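Local atomic coordinates of azurocidin (Homo sapiens, PDB entry 1A7S), a protein that binds heparin and the lipopolysaccharide of Gram-negative bacteria, acting as a neutrophil antibacterial and chemotactic glycoprotein built on a serine protease fold. Residues T121-G135 with I170-E182. Residues are numbered along the deposited sequence; the frame is centred on the assembly and turned at random.
Sequences TRCQVAGWGSQRSGG and ICNGDGGTPLVCE. With NAG (2-acetamido-2-deoxy-beta-D-glucopyranose), chain B; EOH (ethanol), chain G; EOH (ethanol), chain L; EOH (ethanol), chain K.
Gln124 and Val180 form an antiparallel hydrogen-bonded pair in the second barrel of a chymotrypsin-type fold, with Gln124 N to Val180 O and Val180 N to Gln124 O both 3.0 Å. At one end the strands are welded by the Cys123–Cys181 disulfide (chi3 97°), and Leu179 CD1 packs on Cys123 CB. Further along, with chi1 at 57° Val125 turns CG2 away from its own N, across Thr177 CG2 at about a right angle, 3.5 Å away; CG2 also touches Ile170 CG2. Thr177 OG1 donates to Ala126 O at 2.7 Å. An ethanol, probably from the crystallisation liquor, links the two strands: its O accepts from Ala126 N and donates to Pro178 O.

Beyond the strands lies the loop where active S1 proteases carry the catalytic serine; here that position is Gly175. Asp174 takes Gly129 N on OD1 from above the carboxylate plane, while OD2 accepts Cys171 N on its anti lone pair and also bonds Ile1 N, the N-terminal anchoring of a processed S1 chain. Asn172 O receives Ser130 N at 2.8 Å. Ser130 OG and Gly135 N reach the carbonyl O of Arg132, which opens a type II turn, from opposite faces of the carbonyl plane. Asn172 OD1 accepts Gly134 N in its carbonyl plane, at 2.7 Å, with an N-H...O angle of 162°.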
loop_
_atom_site.group_PDB
_atom_site.type_symbol
_atom_site.label_atom_id
_atom_site.label_comp_id
_atom_site.label_asym_id
_atom_site.label_seq_id
_atom_site.Cartn_x
_atom_site.Cartn_y
_atom_site.Cartn_z
ATOM N N THR A 121 -13.018 13.839 -2.712
ATOM C CA THR A 121 -12.568 13.470 -1.321
ATOM C C THR A 121 -11.040 13.597 -1.283
ATOM O O THR A 121 -10.334 13.164 -2.164
ATOM C CB THR A 121 -12.956 12.004 -1.070
ATOM O OG1 THR A 121 -14.371 11.906 -1.114
ATOM C CG2 THR A 121 -12.533 11.558 0.372
ATOM N N ARG A 122 -10.586 14.258 -0.234
ATOM C CA ARG A 122 -9.166 14.410 0.048
ATOM C C ARG A 122 -8.637 13.168 0.785
ATOM O O ARG A 122 -9.270 12.643 1.713
ATOM C CB ARG A 122 -8.991 15.681 0.911
ATOM C CG ARG A 122 -9.314 16.886 -0.061
ATOM C CD ARG A 122 -9.209 18.198 0.691
ATOM N NE ARG A 122 -7.900 18.472 1.202
ATOM C CZ ARG A 122 -7.111 19.481 0.900
ATOM N NH1 ARG A 122 -7.620 20.668 0.505
ATOM N NH2 ARG A 122 -5.799 19.369 1.050
ATOM N N CYS A 123 -7.528 12.694 0.337
ATOM C CA CYS A 123 -6.834 11.529 0.856
ATOM C C CYS A 123 -5.319 11.862 0.952
ATOM O O CYS A 123 -4.873 12.927 0.544
ATOM C CB CYS A 123 -7.035 10.366 -0.126
ATOM S SG CYS A 123 -8.723 9.980 -0.577
ATOM N N GLN A 124 -4.574 10.902 1.465
ATOM C CA GLN A 124 -3.118 10.936 1.439
ATOM C C GLN A 124 -2.589 9.559 0.991
ATOM O O GLN A 124 -3.235 8.561 1.188
ATOM C CB GLN A 124 -2.497 11.265 2.805
ATOM C CG GLN A 124 -2.811 12.665 3.275
ATOM C CD GLN A 124 -2.127 13.117 4.506
ATOM O OE1 GLN A 124 -1.746 14.346 4.611
ATOM N NE2 GLN A 124 -1.875 12.309 5.441
ATOM N N VAL A 125 -1.392 9.625 0.414
ATOM C CA VAL A 125 -0.627 8.446 0.099
ATOM C C VAL A 125 0.792 8.654 0.561
ATOM O O VAL A 125 1.337 9.796 0.327
ATOM C CB VAL A 125 -0.767 8.025 -1.371
ATOM C CG1 VAL A 125 -0.393 9.051 -2.360
ATOM C CG2 VAL A 125 -0.134 6.686 -1.577
ATOM N N ALA A 126 1.418 7.732 1.172
ATOM C CA ALA A 126 2.758 7.774 1.700
ATOM C C ALA A 126 3.544 6.549 1.225
ATOM O O ALA A 126 3.016 5.467 1.038
ATOM C CB ALA A 126 2.742 7.855 3.213
ATOM N N GLY A 127 4.868 6.694 1.162
ATOM C CA GLY A 127 5.717 5.623 0.779
ATOM C C GLY A 127 7.157 6.016 0.634
ATOM O O GLY A 127 7.498 7.204 0.762
ATOM N N TRP A 128 7.988 5.033 0.339
ATOM C CA TRP A 128 9.424 5.203 0.186
ATOM C C TRP A 128 9.824 5.247 -1.290
ATOM O O TRP A 128 11.022 5.136 -1.618
ATOM C CB TRP A 128 10.184 4.131 0.911
ATOM C CG TRP A 128 10.177 4.187 2.405
ATOM C CD1 TRP A 128 11.076 4.901 3.155
ATOM C CD2 TRP A 128 9.317 3.539 3.327
ATOM N NE1 TRP A 128 10.824 4.711 4.486
ATOM C CE2 TRP A 128 9.754 3.883 4.629
ATOM C CE3 TRP A 128 8.192 2.701 3.189
ATOM C CZ2 TRP A 128 9.111 3.419 5.769
ATOM C CZ3 TRP A 128 7.588 2.219 4.336
ATOM C CH2 TRP A 128 8.068 2.585 5.602
ATOM N N GLY A 129 8.855 5.389 -2.197
ATOM C CA GLY A 129 9.161 5.357 -3.616
ATOM C C GLY A 129 9.950 6.501 -4.116
ATOM O O GLY A 129 10.260 7.480 -3.417
ATOM N N SER A 130 10.355 6.403 -5.403
ATOM C CA SER A 130 11.131 7.446 -6.046
ATOM C C SER A 130 10.297 8.700 -6.336
ATOM O O SER A 130 9.083 8.740 -6.121
ATOM C CB SER A 130 11.650 6.902 -7.392
ATOM O OG SER A 130 10.553 6.605 -8.254
ATOM N N GLN A 131 10.964 9.696 -6.864
ATOM C CA GLN A 131 10.411 10.996 -7.267
ATOM C C GLN A 131 10.202 11.122 -8.752
ATOM O O GLN A 131 9.604 12.080 -9.245
ATOM C CB GLN A 131 11.111 12.189 -6.702
ATOM C CG GLN A 131 10.998 12.375 -5.178
ATOM C CD GLN A 131 11.561 11.219 -4.412
ATOM O OE1 GLN A 131 12.759 10.982 -4.491
ATOM N NE2 GLN A 131 10.728 10.430 -3.739
ATOM N N ARG A 132 10.739 10.194 -9.522
ATOM C CA ARG A 132 10.636 10.157 -10.949
ATOM C C ARG A 132 10.801 8.698 -11.395
ATOM O O ARG A 132 11.476 7.912 -10.716
ATOM C CB ARG A 132 11.671 11.045 -11.638
ATOM C CG ARG A 132 13.085 10.667 -11.457
ATOM C CD ARG A 132 14.119 11.519 -12.200
ATOM N NE ARG A 132 15.452 10.984 -12.018
ATOM C CZ ARG A 132 15.994 9.967 -12.658
ATOM N NH1 ARG A 132 15.419 9.493 -13.775
ATOM N NH2 ARG A 132 17.167 9.516 -12.268
ATOM N N SER A 133 10.230 8.362 -12.518
ATOM C CA SER A 133 10.379 6.995 -13.029
ATOM C C SER A 133 11.864 6.754 -13.275
ATOM O O SER A 133 12.533 7.530 -13.886
ATOM C CB SER A 133 9.578 6.978 -14.369
ATOM O OG SER A 133 9.903 5.702 -14.974
ATOM N N GLY A 134 12.369 5.642 -12.748
ATOM C CA GLY A 134 13.768 5.257 -12.832
ATOM C C GLY A 134 14.678 5.930 -11.846
ATOM O O GLY A 134 15.900 5.653 -11.844
ATOM N N GLY A 135 14.148 6.771 -10.937
ATOM C CA GLY A 135 15.012 7.402 -9.957
ATOM C C GLY A 135 15.162 6.593 -8.683
ATOM O O GLY A 135 14.590 5.524 -8.515
ATOM N N ILE A 170 2.188 8.634 -6.773
ATOM C CA ILE A 170 3.008 7.453 -6.585
ATOM C C ILE A 170 4.085 7.312 -7.599
ATOM O O ILE A 170 4.013 7.853 -8.725
ATOM C CB ILE A 170 2.116 6.189 -6.530
ATOM C CG1 ILE A 170 1.462 5.880 -7.863
ATOM C CG2 ILE A 170 1.083 6.291 -5.391
ATOM C CD1 ILE A 170 0.539 4.652 -7.906
ATOM N N CYS A 171 5.105 6.564 -7.298
ATOM C CA CYS A 171 6.150 6.253 -8.238
ATOM C C CYS A 171 6.763 4.907 -7.966
ATOM O O CYS A 171 6.230 4.102 -7.160
ATOM C CB CYS A 171 7.120 7.410 -8.386
ATOM S SG CYS A 171 8.073 7.528 -9.915
ATOM N N ASN A 172 7.875 4.551 -8.551
ATOM C CA ASN A 172 8.517 3.258 -8.348
ATOM C C ASN A 172 8.783 3.048 -6.874
ATOM O O ASN A 172 9.308 3.898 -6.201
ATOM C CB ASN A 172 9.854 3.237 -9.106
ATOM C CG ASN A 172 9.888 3.727 -10.493
ATOM O OD1 ASN A 172 10.868 4.217 -10.973
ATOM N ND2 ASN A 172 8.803 3.576 -11.260
ATOM N N GLY A 173 8.370 1.867 -6.337
ATOM C CA GLY A 173 8.581 1.560 -4.927
ATOM C C GLY A 173 7.367 1.837 -4.082
ATOM O O GLY A 173 7.313 1.467 -2.882
ATOM N N ASP A 174 6.395 2.567 -4.611
ATOM C CA ASP A 174 5.137 2.821 -3.905
ATOM C C ASP A 174 4.074 1.790 -4.195
ATOM O O ASP A 174 2.980 1.885 -3.596
ATOM C CB ASP A 174 4.629 4.212 -4.197
ATOM C CG ASP A 174 5.557 5.301 -3.684
ATOM O OD1 ASP A 174 6.081 5.179 -2.552
ATOM O OD2 ASP A 174 5.772 6.290 -4.481
ATOM N N GLY A 175 4.282 0.866 -5.133
ATOM C CA GLY A 175 3.237 -0.143 -5.388
ATOM C C GLY A 175 2.870 -0.832 -4.115
ATOM O O GLY A 175 3.706 -1.127 -3.274
ATOM N N GLY A 176 1.570 -1.077 -3.931
ATOM C CA GLY A 176 1.097 -1.680 -2.744
ATOM C C GLY A 176 0.810 -0.814 -1.579
ATOM O O GLY A 176 0.116 -1.206 -0.623
ATOM N N THR A 177 1.324 0.418 -1.552
ATOM C CA THR A 177 1.077 1.301 -0.419
ATOM C C THR A 177 -0.354 1.772 -0.364
ATOM O O THR A 177 -1.021 1.895 -1.407
ATOM C CB THR A 177 2.110 2.483 -0.447
ATOM O OG1 THR A 177 2.402 2.853 0.883
ATOM C CG2 THR A 177 1.604 3.654 -1.244
ATOM N N PRO A 178 -0.931 2.013 0.795
ATOM C CA PRO A 178 -2.347 2.319 0.881
ATOM C C PRO A 178 -2.652 3.784 0.562
ATOM O O PRO A 178 -1.914 4.705 0.850
ATOM C CB PRO A 178 -2.662 2.010 2.348
ATOM C CG PRO A 178 -1.379 2.304 3.078
ATOM C CD PRO A 178 -0.302 1.812 2.134
ATOM N N LEU A 179 -3.835 3.944 0.034
ATOM C CA LEU A 179 -4.497 5.266 -0.101
ATOM C C LEU A 179 -5.424 5.380 1.123
ATOM O O LEU A 179 -6.297 4.518 1.286
ATOM C CB LEU A 179 -5.345 5.292 -1.403
ATOM C CG LEU A 179 -6.158 6.602 -1.555
ATOM C CD1 LEU A 179 -5.226 7.752 -1.861
ATOM C CD2 LEU A 179 -7.196 6.428 -2.665
ATOM N N VAL A 180 -5.218 6.419 1.955
ATOM C CA VAL A 180 -5.989 6.606 3.140
ATOM C C VAL A 180 -6.909 7.820 2.968
ATOM O O VAL A 180 -6.433 8.903 2.723
ATOM C CB VAL A 180 -5.109 6.808 4.386
ATOM C CG1 VAL A 180 -5.955 7.025 5.581
ATOM C CG2 VAL A 180 -4.221 5.545 4.549
ATOM N N CYS A 181 -8.186 7.566 3.105
ATOM C CA CYS A 181 -9.195 8.631 3.018
ATOM C C CYS A 181 -10.111 8.446 4.228
ATOM O O CYS A 181 -10.583 7.348 4.468
ATOM C CB CYS A 181 -10.034 8.542 1.724
ATOM S SG CYS A 181 -9.173 8.216 0.206
ATOM N N GLU A 182 -10.371 9.521 4.973
ATOM C CA GLU A 182 -11.294 9.487 6.066
ATOM C C GLU A 182 -10.977 8.345 7.070
ATOM O O GLU A 182 -11.822 7.651 7.561
ATOM C CB GLU A 182 -12.752 9.346 5.595
ATOM C CG GLU A 182 -13.189 10.321 4.527
ATOM C CD GLU A 182 -14.537 10.182 3.883
ATOM O OE1 GLU A 182 -15.052 9.108 3.513
ATOM O OE2 GLU A 182 -15.066 11.269 3.606
HETATM C C1 NAG B . -2.303 18.621 3.017
HETATM C C2 NAG B . -1.002 19.490 3.089
HETATM C C3 NAG B . -1.028 20.276 4.389
HETATM C C4 NAG B . -2.325 21.199 4.303
HETATM C C5 NAG B . -3.490 20.182 4.339
HETATM C C6 NAG B . -4.832 20.822 4.089
HETATM C C7 NAG B . 0.986 18.357 2.110
HETATM C C8 NAG B . 2.029 17.295 2.236
HETATM N N2 NAG B . 0.171 18.568 3.171
HETATM O O3 NAG B . 0.050 21.153 4.422
HETATM O O4 NAG B . -2.289 21.917 5.579
HETATM O O5 NAG B . -3.449 19.497 3.068
HETATM O O6 NAG B . -4.695 21.934 3.247
HETATM O O7 NAG B . 0.813 18.968 1.106
HETATM C C1 EOH G . -0.671 6.134 3.739
HETATM C C2 EOH G . -1.254 7.493 3.738
HETATM O O EOH G . -0.015 5.651 2.510
HETATM C C1 EOH L . 4.876 3.796 -10.411
HETATM C C2 EOH L . 3.717 4.669 -10.669
HETATM O O EOH L . 6.041 4.127 -11.245
HETATM C C1 EOH K . 17.324 10.250 -8.712
HETATM C C2 EOH K . 18.321 9.320 -9.381
HETATM O O EOH K . 16.468 10.878 -9.708
HETATM O O HOH W 1 -15.985 13.254 1.165
HETATM O O HOH W 2 6.751 2.482 -0.220
HETATM O O HOH W 3 9.722 3.149 -14.133
HETATM O O HOH W 4 13.268 3.360 -10.241
#